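Local coordinates for protein endonuclease and methylase LlaGI (Lactococcus lactis, PDB 5FFJ) that recognises a specific DNA sequence as a Type ISP restriction-modification enzyme, probably methylating adenine there and coupling ATP hydrolysis to restriction of unmodified DNA, at residues H735-F746 with V846-P856; L876-V885 with M896-W906. All blocks are in the same frame, centred on the assembly; numbering follows the deposited sequence.

Contact 1. Residues H735-F746 with V846-P856; sequences HILDPFTGTGTF and VPITAIIGNPP. With nucleotides of chain B.
His735 turns one face of its imidazole to Val846, whose CG1 lies over it, while its ND1 is hydrogen-bonded to His777. The carbonyl O of His735 accepts twice, from Ala850 N at 3.0 Å and from Thr849 N, which arrives at a C=O...N angle of 140°. The parallel ladder continues with Leu737 N to Ala850 O (2.9 Å) and Ile852 N to Leu737 O (2.9 Å). Ile736 and Ala850 share one face of the sheet, Leu737 and Ile851 the other. With CG anti to the backbone N (chi1 -176°), Leu737 carries CD2 to 3.5 Å from Ile848 CD1. Asp738 adds a CA-H...O contact, its CA 3.2 Å from Ile852 O. Pro739 CG then rests on Ile851 CG2 at 3.5 Å. The Phe740 ring is held between two prolines, Pro856 CD over the centre of one face and Pro739 CB toward the rim of the other. Past the N-cap Gly744, the Phe746 ring receives Gly853 CA 3.4 Å from its centroid, a CH-pi contact. These segments match the DPF-x-G-x-G and NPP motifs of adenine-N6 methyltransferases; Pro855 O lies 3.0 Å from N6 of DA11 of chain B, consistent with a target adenine. Strand 736-738 runs between strands 776-780 and 850-853; strand 915-922 flanks the latter, and helix 899-910 packs on Phe740, Ile851 and Pro855.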
loop_
_atom_site.group_PDB
_atom_site.type_symbol
_atom_site.label_atom_id
_atom_site.label_comp_id
_atom_site.label_asym_id
_atom_site.label_seq_id
_atom_site.Cartn_x
_atom_site.Cartn_y
_atom_site.Cartn_z
ATOM N N HIS A 735 1.490 -32.100 -15.501
ATOM C CA HIS A 735 1.789 -31.471 -14.222
ATOM C C HIS A 735 1.495 -29.972 -14.260
ATOM O O HIS A 735 1.787 -29.291 -15.246
ATOM C CB HIS A 735 3.249 -31.727 -13.839
ATOM C CG HIS A 735 3.490 -33.089 -13.267
ATOM N ND1 HIS A 735 3.923 -33.281 -11.968
ATOM C CD2 HIS A 735 3.368 -34.325 -13.803
ATOM C CE1 HIS A 735 4.054 -34.571 -11.736
ATOM N NE2 HIS A 735 3.722 -35.230 -12.833
ATOM N N ILE A 736 0.928 -29.479 -13.162
ATOM C CA ILE A 736 0.435 -28.111 -13.065
ATOM C C ILE A 736 1.142 -27.363 -11.945
ATOM O O ILE A 736 1.076 -27.766 -10.781
ATOM C CB ILE A 736 -1.092 -28.091 -12.823
ATOM C CG1 ILE A 736 -1.812 -28.586 -14.082
ATOM C CG2 ILE A 736 -1.563 -26.688 -12.420
ATOM C CD1 ILE A 736 -3.322 -28.514 -14.034
ATOM N N LEU A 737 1.803 -26.264 -12.302
ATOM C CA LEU A 737 2.484 -25.420 -11.328
ATOM C C LEU A 737 1.781 -24.074 -11.199
ATOM O O LEU A 737 1.379 -23.467 -12.194
ATOM C CB LEU A 737 3.953 -25.205 -11.715
ATOM C CG LEU A 737 4.798 -24.399 -10.715
ATOM C CD1 LEU A 737 4.777 -25.048 -9.340
ATOM C CD2 LEU A 737 6.237 -24.242 -11.195
ATOM N N ASP A 738 1.618 -23.634 -9.955
ATOM C CA ASP A 738 1.116 -22.303 -9.646
ATOM C C ASP A 738 2.232 -21.534 -8.919
ATOM O O ASP A 738 2.281 -21.531 -7.687
ATOM C CB ASP A 738 -0.172 -22.403 -8.804
ATOM C CG ASP A 738 -0.753 -21.046 -8.439
ATOM O OD1 ASP A 738 -0.262 -20.019 -8.951
ATOM O OD2 ASP A 738 -1.723 -21.011 -7.649
ATOM N N PRO A 739 3.142 -20.890 -9.684
ATOM C CA PRO A 739 4.371 -20.309 -9.119
ATOM C C PRO A 739 4.148 -19.214 -8.084
ATOM O O PRO A 739 5.066 -18.914 -7.322
ATOM C CB PRO A 739 5.087 -19.724 -10.343
ATOM C CG PRO A 739 4.470 -20.373 -11.515
ATOM C CD PRO A 739 3.052 -20.637 -11.133
ATOM N N PHE A 740 2.966 -18.606 -8.079
ATOM C CA PHE A 740 2.647 -17.550 -7.122
ATOM C C PHE A 740 1.265 -17.813 -6.533
ATOM O O PHE A 740 0.297 -17.098 -6.806
ATOM C CB PHE A 740 2.732 -16.188 -7.807
ATOM C CG PHE A 740 3.808 -16.121 -8.858
ATOM C CD1 PHE A 740 3.513 -16.384 -10.186
ATOM C CD2 PHE A 740 5.120 -15.835 -8.513
ATOM C CE1 PHE A 740 4.494 -16.334 -11.154
ATOM C CE2 PHE A 740 6.110 -15.790 -9.477
ATOM C CZ PHE A 740 5.796 -16.040 -10.799
ATOM N N THR A 741 1.202 -18.862 -5.721
ATOM C CA THR A 741 -0.051 -19.422 -5.247
ATOM C C THR A 741 -0.920 -18.416 -4.489
ATOM O O THR A 741 -2.148 -18.481 -4.554
ATOM C CB THR A 741 0.222 -20.655 -4.347
ATOM O OG1 THR A 741 -0.977 -21.421 -4.199
ATOM C CG2 THR A 741 0.758 -20.256 -2.976
ATOM N N GLY A 742 -0.286 -17.479 -3.791
ATOM C CA GLY A 742 -1.009 -16.577 -2.912
ATOM C C GLY A 742 -1.786 -17.357 -1.870
ATOM O O GLY A 742 -1.208 -17.872 -0.914
ATOM N N THR A 743 -3.099 -17.448 -2.063
ATOM C CA THR A 743 -3.965 -18.219 -1.174
ATOM C C THR A 743 -4.371 -19.554 -1.806
ATOM O O THR A 743 -5.217 -20.271 -1.269
ATOM C CB THR A 743 -5.236 -17.424 -0.805
ATOM O OG1 THR A 743 -5.983 -17.126 -1.991
ATOM C CG2 THR A 743 -4.864 -16.127 -0.099
ATOM N N GLY A 744 -3.772 -19.880 -2.948
ATOM C CA GLY A 744 -4.031 -21.145 -3.615
ATOM C C GLY A 744 -5.357 -21.139 -4.355
ATOM O O GLY A 744 -5.904 -22.195 -4.680
ATOM N N THR A 745 -5.878 -19.939 -4.612
ATOM C CA THR A 745 -7.120 -19.763 -5.376
ATOM C C THR A 745 -7.085 -20.518 -6.703
ATOM O O THR A 745 -8.093 -21.079 -7.131
ATOM C CB THR A 745 -7.410 -18.260 -5.674
ATOM O OG1 THR A 745 -7.633 -17.557 -4.447
ATOM C CG2 THR A 745 -8.641 -18.089 -6.579
ATOM N N PHE A 746 -5.924 -20.527 -7.349
ATOM C CA PHE A 746 -5.772 -21.170 -8.651
ATOM C C PHE A 746 -5.651 -22.690 -8.539
ATOM O O PHE A 746 -5.563 -23.384 -9.552
ATOM C CB PHE A 746 -4.554 -20.597 -9.376
ATOM C CG PHE A 746 -4.796 -19.254 -9.994
ATOM C CD1 PHE A 746 -5.273 -19.157 -11.292
ATOM C CD2 PHE A 746 -4.544 -18.089 -9.287
ATOM C CE1 PHE A 746 -5.497 -17.926 -11.874
ATOM C CE2 PHE A 746 -4.765 -16.850 -9.863
ATOM C CZ PHE A 746 -5.246 -16.769 -11.160
ATOM N N VAL A 846 10.223 -32.571 -12.633
ATOM C CA VAL A 846 8.943 -32.741 -13.314
ATOM C C VAL A 846 8.912 -31.971 -14.632
ATOM O O VAL A 846 9.309 -30.806 -14.677
ATOM C CB VAL A 846 7.773 -32.272 -12.424
ATOM C CG1 VAL A 846 6.494 -32.085 -13.234
ATOM C CG2 VAL A 846 7.547 -33.257 -11.292
ATOM N N PRO A 847 8.443 -32.620 -15.711
ATOM C CA PRO A 847 8.170 -31.868 -16.938
ATOM C C PRO A 847 6.818 -31.164 -16.846
ATOM O O PRO A 847 5.802 -31.707 -17.278
ATOM C CB PRO A 847 8.176 -32.950 -18.018
ATOM C CG PRO A 847 7.707 -34.170 -17.311
ATOM C CD PRO A 847 8.233 -34.067 -15.900
ATOM N N ILE A 848 6.818 -29.966 -16.268
ATOM C CA ILE A 848 5.592 -29.198 -16.068
ATOM C C ILE A 848 4.924 -28.825 -17.385
ATOM O O ILE A 848 5.490 -28.093 -18.196
ATOM C CB ILE A 848 5.870 -27.915 -15.270
ATOM C CG1 ILE A 848 6.241 -28.269 -13.829
ATOM C CG2 ILE A 848 4.648 -26.996 -15.288
ATOM C CD1 ILE A 848 6.858 -27.128 -13.057
ATOM N N THR A 849 3.696 -29.299 -17.561
ATOM C CA THR A 849 2.977 -29.153 -18.820
ATOM C C THR A 849 2.104 -27.902 -18.817
ATOM O O THR A 849 1.719 -27.401 -19.875
ATOM C CB THR A 849 2.093 -30.388 -19.096
ATOM O OG1 THR A 849 2.810 -31.581 -18.758
ATOM C CG2 THR A 849 1.676 -30.448 -20.559
ATOM N N ALA A 850 1.796 -27.401 -17.625
ATOM C CA ALA A 850 0.949 -26.222 -17.492
ATOM C C ALA A 850 1.378 -25.342 -16.320
ATOM O O ALA A 850 1.527 -25.820 -15.195
ATOM C CB ALA A 850 -0.498 -26.636 -17.328
ATOM N N ILE A 851 1.579 -24.056 -16.599
ATOM C CA ILE A 851 1.856 -23.072 -15.558
ATOM C C ILE A 851 0.679 -22.102 -15.498
ATOM O O ILE A 851 0.230 -21.589 -16.523
ATOM C CB ILE A 851 3.180 -22.325 -15.810
ATOM C CG1 ILE A 851 4.321 -23.342 -15.949
ATOM C CG2 ILE A 851 3.466 -21.346 -14.672
ATOM C CD1 ILE A 851 5.701 -22.738 -16.118
ATOM N N ILE A 852 0.188 -21.863 -14.285
ATOM C CA ILE A 852 -1.084 -21.185 -14.076
ATOM C C ILE A 852 -0.996 -20.216 -12.902
ATOM O O ILE A 852 -0.272 -20.472 -11.943
ATOM C CB ILE A 852 -2.210 -22.232 -13.832
ATOM C CG1 ILE A 852 -2.938 -22.537 -15.144
ATOM C CG2 ILE A 852 -3.202 -21.767 -12.755
ATOM C CD1 ILE A 852 -3.897 -23.714 -15.062
ATOM N N GLY A 853 -1.725 -19.104 -12.979
ATOM C CA GLY A 853 -1.858 -18.221 -11.834
ATOM C C GLY A 853 -1.915 -16.733 -12.121
ATOM O O GLY A 853 -2.167 -16.296 -13.246
ATOM N N ASN A 854 -1.693 -15.961 -11.061
ATOM C CA ASN A 854 -1.665 -14.508 -11.123
ATOM C C ASN A 854 -0.284 -14.014 -10.706
ATOM O O ASN A 854 -0.046 -13.766 -9.521
ATOM C CB ASN A 854 -2.749 -13.914 -10.217
ATOM C CG ASN A 854 -2.896 -12.413 -10.383
ATOM O OD1 ASN A 854 -2.027 -11.742 -10.942
ATOM N ND2 ASN A 854 -4.004 -11.876 -9.890
ATOM N N PRO A 855 0.639 -13.880 -11.673
ATOM C CA PRO A 855 1.997 -13.460 -11.318
ATOM C C PRO A 855 2.033 -12.040 -10.765
ATOM O O PRO A 855 1.133 -11.256 -11.052
ATOM C CB PRO A 855 2.755 -13.557 -12.644
ATOM C CG PRO A 855 1.707 -13.435 -13.692
ATOM C CD PRO A 855 0.488 -14.085 -13.125
ATOM N N PRO A 856 3.061 -11.712 -9.970
ATOM C CA PRO A 856 3.161 -10.384 -9.355
ATOM C C PRO A 856 3.399 -9.270 -10.374
ATOM O O PRO A 856 4.052 -9.507 -11.392
ATOM C CB PRO A 856 4.360 -10.527 -8.410
ATOM C CG PRO A 856 5.176 -11.624 -8.992
ATOM C CD PRO A 856 4.199 -12.576 -9.611
ATOM P P DA B 11 3.386 -0.958 -10.536
ATOM O OP1 DA B 11 3.877 -0.760 -9.154
ATOM O OP2 DA B 11 3.987 -2.009 -11.390
ATOM O "O5'" DA B 11 1.803 -1.194 -10.469
ATOM C "C5'" DA B 11 1.283 -2.492 -10.218
ATOM C "C4'" DA B 11 -0.106 -2.405 -9.615
ATOM O "O4'" DA B 11 -0.734 -3.716 -9.637
ATOM C "C3'" DA B 11 -0.141 -1.981 -8.154
ATOM O "O3'" DA B 11 -1.394 -1.371 -7.822
ATOM C "C2'" DA B 11 0.045 -3.320 -7.456
ATOM C "C1'" DA B 11 -0.850 -4.214 -8.310
ATOM N N9 DA B 11 -0.496 -5.632 -8.320
ATOM C C8 DA B 11 0.711 -6.200 -8.020
ATOM N N7 DA B 11 0.724 -7.507 -8.141
ATOM C C5 DA B 11 -0.559 -7.815 -8.561
ATOM C C6 DA B 11 -1.191 -9.035 -8.869
ATOM N N6 DA B 11 -0.578 -10.220 -8.797
ATOM N N1 DA B 11 -2.482 -8.990 -9.257
ATOM C C2 DA B 11 -3.093 -7.803 -9.327
ATOM N N3 DA B 11 -2.602 -6.595 -9.062
ATOM C C4 DA B 11 -1.320 -6.672 -8.680
#

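Contact 2. Residues L876-V885 with M896-W906; sequences LFKSIADSYV and MYDSYVLSIRW. With nucleotides of chain C.
The Phe877 ring takes the edge of Tyr897 over one face in a T-shaped pair, with centroids 4.9 Å apart and planes at 83°. Tyr897 in turn has Ile880 CG2 over one face, 4.1 Å from the ring centroid, and at its edge, near the ring plane, both Phe877 CD1 and OP1 of DG20 of chain C. Its OH donates to that OP1, although the modelled length is doubtfully short. An alanine at Tyr897 is likely to leave this DNA phosphate without its hydroxyl partner and to open a gap beside Phe877 and Ile880. On the far side of Ile880, the Arg905 guanidinium has Tyr884 OH above one face and Ser883 OG at its edge, 3.1 Å from NH1. Arg905 is a knob among Ser879, Ile880, Ser883 and Tyr884: with CG anti to the backbone N (chi1 180°), CG comes to 3.6 Å from Ile880 CD1, and the bends at chi2 and chi3 turn the guanidinium toward Ser883 and Tyr884. Its charge is matched by a salt bridge to Glu941. Apolar atoms fill in around Ile880, with Leu902 CD2 3.7 Å from its CG1, while Val901 CG1 packs 3.7 Å from Tyr884 CD2. Asp898 caps helix 899-906 by accepting from Tyr900 N. The axes of 876-885 and 899-906 approach to 10.0 Å at 86°, a near-perpendicular helix pair. It lies in the connection between strands 850-853 and 915-922 of the methyltransferase sheet, where Tyr897 makes a phosphate-backbone contact with DNA.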
loop_
_atom_site.group_PDB
_atom_site.type_symbol
_atom_site.label_atom_id
_atom_site.label_comp_id
_atom_site.label_asym_id
_atom_site.label_seq_id
_atom_site.Cartn_x
_atom_site.Cartn_y
_atom_site.Cartn_z
ATOM N N LEU A 876 18.155 -14.616 -14.289
ATOM C CA LEU A 876 16.881 -14.406 -14.972
ATOM C C LEU A 876 16.900 -13.111 -15.782
ATOM O O LEU A 876 16.308 -13.038 -16.860
ATOM C CB LEU A 876 15.726 -14.384 -13.969
ATOM C CG LEU A 876 14.332 -14.134 -14.556
ATOM C CD1 LEU A 876 13.938 -15.220 -15.547
ATOM C CD2 LEU A 876 13.301 -14.032 -13.444
ATOM N N PHE A 877 17.570 -12.091 -15.255
ATOM C CA PHE A 877 17.756 -10.841 -15.986
ATOM C C PHE A 877 18.468 -11.107 -17.306
ATOM O O PHE A 877 18.114 -10.544 -18.342
ATOM C CB PHE A 877 18.565 -9.834 -15.163
ATOM C CG PHE A 877 17.786 -9.156 -14.064
ATOM C CD1 PHE A 877 16.471 -9.504 -13.789
ATOM C CD2 PHE A 877 18.379 -8.160 -13.307
ATOM C CE1 PHE A 877 15.771 -8.870 -12.777
ATOM C CE2 PHE A 877 17.684 -7.525 -12.297
ATOM C CZ PHE A 877 16.380 -7.879 -12.032
ATOM N N LYS A 878 19.483 -11.963 -17.256
ATOM C CA LYS A 878 20.259 -12.292 -18.443
ATOM C C LYS A 878 19.379 -12.983 -19.477
ATOM O O LYS A 878 19.556 -12.794 -20.681
ATOM C CB LYS A 878 21.449 -13.182 -18.078
ATOM C CG LYS A 878 22.403 -13.461 -19.230
ATOM C CD LYS A 878 23.120 -12.197 -19.689
ATOM C CE LYS A 878 24.009 -12.461 -20.894
ATOM N NZ LYS A 878 24.915 -13.623 -20.685
ATOM N N SER A 879 18.431 -13.783 -19.001
ATOM C CA SER A 879 17.476 -14.436 -19.887
ATOM C C SER A 879 16.596 -13.386 -20.554
ATOM O O SER A 879 16.392 -13.413 -21.767
ATOM C CB SER A 879 16.619 -15.439 -19.117
ATOM O OG SER A 879 15.899 -16.272 -20.008
ATOM N N ILE A 880 16.073 -12.466 -19.746
ATOM C CA ILE A 880 15.324 -11.324 -20.254
ATOM C C ILE A 880 16.174 -10.529 -21.239
ATOM O O ILE A 880 15.707 -10.128 -22.305
ATOM C CB ILE A 880 14.876 -10.383 -19.108
ATOM C CG1 ILE A 880 13.867 -11.080 -18.190
ATOM C CG2 ILE A 880 14.290 -9.086 -19.662
ATOM C CD1 ILE A 880 12.476 -11.240 -18.777
ATOM N N ALA A 881 17.430 -10.305 -20.861
ATOM C CA ALA A 881 18.342 -9.472 -21.636
ATOM C C ALA A 881 18.630 -10.051 -23.019
ATOM O O ALA A 881 18.713 -9.314 -24.000
ATOM C CB ALA A 881 19.637 -9.282 -20.873
ATOM N N ASP A 882 18.782 -11.370 -23.090
ATOM C CA ASP A 882 19.132 -12.035 -24.343
ATOM C C ASP A 882 17.916 -12.252 -25.244
ATOM O O ASP A 882 18.063 -12.473 -26.448
ATOM C CB ASP A 882 19.808 -13.380 -24.058
ATOM C CG ASP A 882 21.143 -13.226 -23.349
ATOM O OD1 ASP A 882 21.874 -12.257 -23.646
ATOM O OD2 ASP A 882 21.461 -14.078 -22.492
ATOM N N SER A 883 16.723 -12.187 -24.660
ATOM C CA SER A 883 15.488 -12.435 -25.400
ATOM C C SER A 883 14.707 -11.154 -25.675
ATOM O O SER A 883 14.767 -10.602 -26.774
ATOM C CB SER A 883 14.602 -13.421 -24.634
ATOM O OG SER A 883 14.343 -12.963 -23.318
ATOM N N TYR A 884 13.977 -10.689 -24.667
ATOM C CA TYR A 884 13.054 -9.572 -24.832
ATOM C C TYR A 884 13.779 -8.263 -25.138
ATOM O O TYR A 884 13.407 -7.541 -26.064
ATOM C CB TYR A 884 12.200 -9.408 -23.573
ATOM C CG TYR A 884 11.449 -10.660 -23.165
ATOM C CD1 TYR A 884 11.093 -11.622 -24.101
ATOM C CD2 TYR A 884 11.096 -10.875 -21.839
ATOM C CE1 TYR A 884 10.407 -12.765 -23.727
ATOM C CE2 TYR A 884 10.410 -12.012 -21.457
ATOM C CZ TYR A 884 10.068 -12.953 -22.403
ATOM O OH TYR A 884 9.384 -14.083 -22.016
ATOM N N VAL A 885 14.813 -7.962 -24.361
ATOM C CA VAL A 885 15.539 -6.707 -24.512
ATOM C C VAL A 885 16.308 -6.660 -25.829
ATOM O O VAL A 885 16.384 -5.616 -26.477
ATOM C CB VAL A 885 16.519 -6.491 -23.348
ATOM C CG1 VAL A 885 17.277 -5.184 -23.523
ATOM C CG2 VAL A 885 15.772 -6.502 -22.022
ATOM N N MET A 896 10.531 -4.289 -19.224
ATOM C CA MET A 896 10.862 -5.679 -19.517
ATOM C C MET A 896 11.369 -6.418 -18.280
ATOM O O MET A 896 11.407 -7.648 -18.262
ATOM C CB MET A 896 11.905 -5.753 -20.629
ATOM C CG MET A 896 11.422 -5.232 -21.975
ATOM S SD MET A 896 10.054 -6.185 -22.667
ATOM C CE MET A 896 8.649 -5.172 -22.193
ATOM N N TYR A 897 11.758 -5.667 -17.252
ATOM C CA TYR A 897 12.170 -6.262 -15.984
ATOM C C TYR A 897 11.060 -6.149 -14.939
ATOM O O TYR A 897 11.293 -6.348 -13.746
ATOM C CB TYR A 897 13.452 -5.602 -15.477
ATOM C CG TYR A 897 14.650 -5.900 -16.344
ATOM C CD1 TYR A 897 14.929 -5.132 -17.466
ATOM C CD2 TYR A 897 15.499 -6.957 -16.045
ATOM C CE1 TYR A 897 16.020 -5.406 -18.263
ATOM C CE2 TYR A 897 16.592 -7.237 -16.836
ATOM C CZ TYR A 897 16.848 -6.459 -17.943
ATOM O OH TYR A 897 17.937 -6.734 -18.735
ATOM N N ASP A 898 9.851 -5.829 -15.392
ATOM C CA ASP A 898 8.681 -5.857 -14.524
ATOM C C ASP A 898 8.437 -7.297 -14.093
ATOM O O ASP A 898 8.619 -8.224 -14.884
ATOM C CB ASP A 898 7.453 -5.284 -15.241
ATOM C CG ASP A 898 6.265 -5.077 -14.312
ATOM O OD1 ASP A 898 6.026 -5.922 -13.425
ATOM O OD2 ASP A 898 5.560 -4.059 -14.479
ATOM N N SER A 899 8.023 -7.475 -12.842
ATOM C CA SER A 899 7.828 -8.803 -12.264
ATOM C C SER A 899 6.950 -9.704 -13.126
ATOM O O SER A 899 7.179 -10.910 -13.204
ATOM C CB SER A 899 7.212 -8.683 -10.868
ATOM O OG SER A 899 8.084 -8.003 -9.982
ATOM N N TYR A 900 5.947 -9.123 -13.777
ATOM C CA TYR A 900 5.021 -9.912 -14.578
ATOM C C TYR A 900 5.692 -10.367 -15.870
ATOM O O TYR A 900 5.326 -11.394 -16.437
ATOM C CB TYR A 900 3.742 -9.114 -14.870
ATOM C CG TYR A 900 3.751 -8.322 -16.160
ATOM C CD1 TYR A 900 3.340 -8.901 -17.355
ATOM C CD2 TYR A 900 4.142 -6.989 -16.180
ATOM C CE1 TYR A 900 3.336 -8.184 -18.532
ATOM C CE2 TYR A 900 4.140 -6.261 -17.356
ATOM C CZ TYR A 900 3.734 -6.865 -18.529
ATOM O OH TYR A 900 3.726 -6.153 -19.706
ATOM N N VAL A 901 6.680 -9.605 -16.328
ATOM C CA VAL A 901 7.446 -9.980 -17.513
ATOM C C VAL A 901 8.506 -11.009 -17.133
ATOM O O VAL A 901 8.856 -11.879 -17.930
ATOM C CB VAL A 901 8.117 -8.762 -18.171
ATOM C CG1 VAL A 901 8.744 -9.156 -19.502
ATOM C CG2 VAL A 901 7.105 -7.649 -18.382
ATOM N N LEU A 902 9.019 -10.897 -15.911
ATOM C CA LEU A 902 9.914 -11.909 -15.365
ATOM C C LEU A 902 9.172 -13.234 -15.228
ATOM O O LEU A 902 9.714 -14.296 -15.532
ATOM C CB LEU A 902 10.466 -11.477 -14.005
ATOM C CG LEU A 902 11.294 -10.192 -13.953
ATOM C CD1 LEU A 902 11.739 -9.905 -12.523
ATOM C CD2 LEU A 902 12.493 -10.275 -14.879
ATOM N N SER A 903 7.926 -13.158 -14.768
ATOM C CA SER A 903 7.104 -14.345 -14.565
ATOM C C SER A 903 6.870 -15.095 -15.871
ATOM O O SER A 903 6.932 -16.324 -15.907
ATOM C CB SER A 903 5.763 -13.962 -13.940
ATOM O OG SER A 903 5.944 -13.403 -12.650
ATOM N N ILE A 904 6.596 -14.356 -16.941
ATOM C CA ILE A 904 6.406 -14.967 -18.251
ATOM C C ILE A 904 7.713 -15.598 -18.718
ATOM O O ILE A 904 7.714 -16.689 -19.285
ATOM C CB ILE A 904 5.919 -13.940 -19.297
ATOM C CG1 ILE A 904 4.533 -13.414 -18.914
ATOM C CG2 ILE A 904 5.870 -14.570 -20.693
ATOM C CD1 ILE A 904 4.058 -12.245 -19.755
ATOM N N ARG A 905 8.821 -14.904 -18.477
ATOM C CA ARG A 905 10.139 -15.412 -18.838
ATOM C C ARG A 905 10.441 -16.700 -18.080
ATOM O O ARG A 905 10.701 -17.740 -18.685
ATOM C CB ARG A 905 11.215 -14.363 -18.546
ATOM C CG ARG A 905 12.648 -14.788 -18.878
ATOM C CD ARG A 905 12.882 -14.872 -20.378
ATOM N NE ARG A 905 12.379 -16.115 -20.953
ATOM C CZ ARG A 905 12.181 -16.314 -22.253
ATOM N NH1 ARG A 905 12.430 -15.347 -23.127
ATOM N NH2 ARG A 905 11.725 -17.482 -22.682
ATOM N N TRP A 906 10.402 -16.615 -16.754
ATOM C CA TRP A 906 10.703 -17.752 -15.891
ATOM C C TRP A 906 9.806 -18.946 -16.202
ATOM O O TRP A 906 10.246 -20.094 -16.148
ATOM C CB TRP A 906 10.548 -17.354 -14.423
ATOM C CG TRP A 906 10.946 -18.428 -13.464
ATOM C CD1 TRP A 906 12.143 -18.550 -12.822
ATOM C CD2 TRP A 906 10.146 -19.536 -13.035
ATOM N NE1 TRP A 906 12.138 -19.663 -12.018
ATOM C CE2 TRP A 906 10.924 -20.286 -12.132
ATOM C CE3 TRP A 906 8.848 -19.966 -13.326
ATOM C CZ2 TRP A 906 10.446 -21.442 -11.518
ATOM C CZ3 TRP A 906 8.376 -21.114 -12.715
ATOM C CH2 TRP A 906 9.174 -21.838 -11.822
ATOM P P DG C 20 19.588 -3.787 -18.903
ATOM O OP1 DG C 20 19.133 -4.897 -19.771
ATOM O OP2 DG C 20 20.479 -4.067 -17.755
ATOM O "O5'" DG C 20 20.279 -2.699 -19.847
ATOM C "C5'" DG C 20 19.651 -2.340 -21.072
ATOM C "C4'" DG C 20 20.331 -1.145 -21.712
ATOM O "O4'" DG C 20 20.239 0.008 -20.823
ATOM C "C3'" DG C 20 21.827 -1.327 -22.007
ATOM O "O3'" DG C 20 22.126 -0.878 -23.322
ATOM C "C2'" DG C 20 22.497 -0.475 -20.936
ATOM C "C1'" DG C 20 21.494 0.647 -20.780
ATOM N N9 DG C 20 21.614 1.419 -19.542
ATOM C C8 DG C 20 21.840 0.943 -18.272
ATOM N N7 DG C 20 21.901 1.887 -17.368
ATOM C C5 DG C 20 21.703 3.061 -18.087
ATOM C C6 DG C 20 21.663 4.409 -17.650
ATOM O O6 DG C 20 21.798 4.850 -16.499
ATOM N N1 DG C 20 21.438 5.288 -18.709
ATOM C C2 DG C 20 21.274 4.907 -20.022
ATOM N N2 DG C 20 21.066 5.889 -20.910
ATOM N N3 DG C 20 21.310 3.651 -20.440
ATOM C C4 DG C 20 21.527 2.786 -19.424
ATOM P P DG C 19 17.516 -0.526 -13.098
ATOM O OP1 DG C 19 16.734 -1.425 -12.227
ATOM O OP2 DG C 19 18.801 0.027 -12.614
ATOM O "O5'" DG C 19 17.769 -1.282 -14.482
ATOM C "C5'" DG C 19 16.660 -1.803 -15.214
ATOM C "C4'" DG C 19 16.946 -1.827 -16.706
ATOM O "O4'" DG C 19 16.860 -0.478 -17.234
ATOM C "C3'" DG C 19 18.330 -2.332 -17.091
ATOM O "O3'" DG C 19 18.282 -3.035 -18.343
ATOM C "C2'" DG C 19 19.150 -1.047 -17.163
ATOM C "C1'" DG C 19 18.130 -0.028 -17.668
ATOM N N9 DG C 19 18.321 1.340 -17.174
ATOM C C8 DG C 19 18.589 1.735 -15.882
ATOM N N7 DG C 19 18.682 3.031 -15.743
ATOM C C5 DG C 19 18.451 3.529 -17.019
ATOM C C6 DG C 19 18.422 4.867 -17.487
ATOM O O6 DG C 19 18.604 5.912 -16.843
ATOM N N1 DG C 19 18.151 4.929 -18.854
ATOM C C2 DG C 19 17.932 3.839 -19.661
ATOM N N2 DG C 19 17.683 4.095 -20.954
ATOM N N3 DG C 19 17.955 2.583 -19.235
ATOM C C4 DG C 19 18.219 2.503 -17.908
#

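In the fold
Both contacts are largely buried: 13 of 18 touching residues in contact 1 and 10 of 15 in contact 2, with centres 18 Å apart. Their chemistry differs. Contact 1 joins neighbouring strands inside the methyltransferase sheet through backbone hydrogen bonds, whereas contact 2 joins two helices beside that sheet by side-chain packing, with no clear hydrogen bond between its segments. They share a boundary at helix 899-910, where Ser903 OG lies 3.2 Å from Pro855 CB and 3.2 Å from Phe740 CZ. Each also reaches DNA differently: contact 1 approaches a base of chain B, contact 2 a backbone phosphate of chain C.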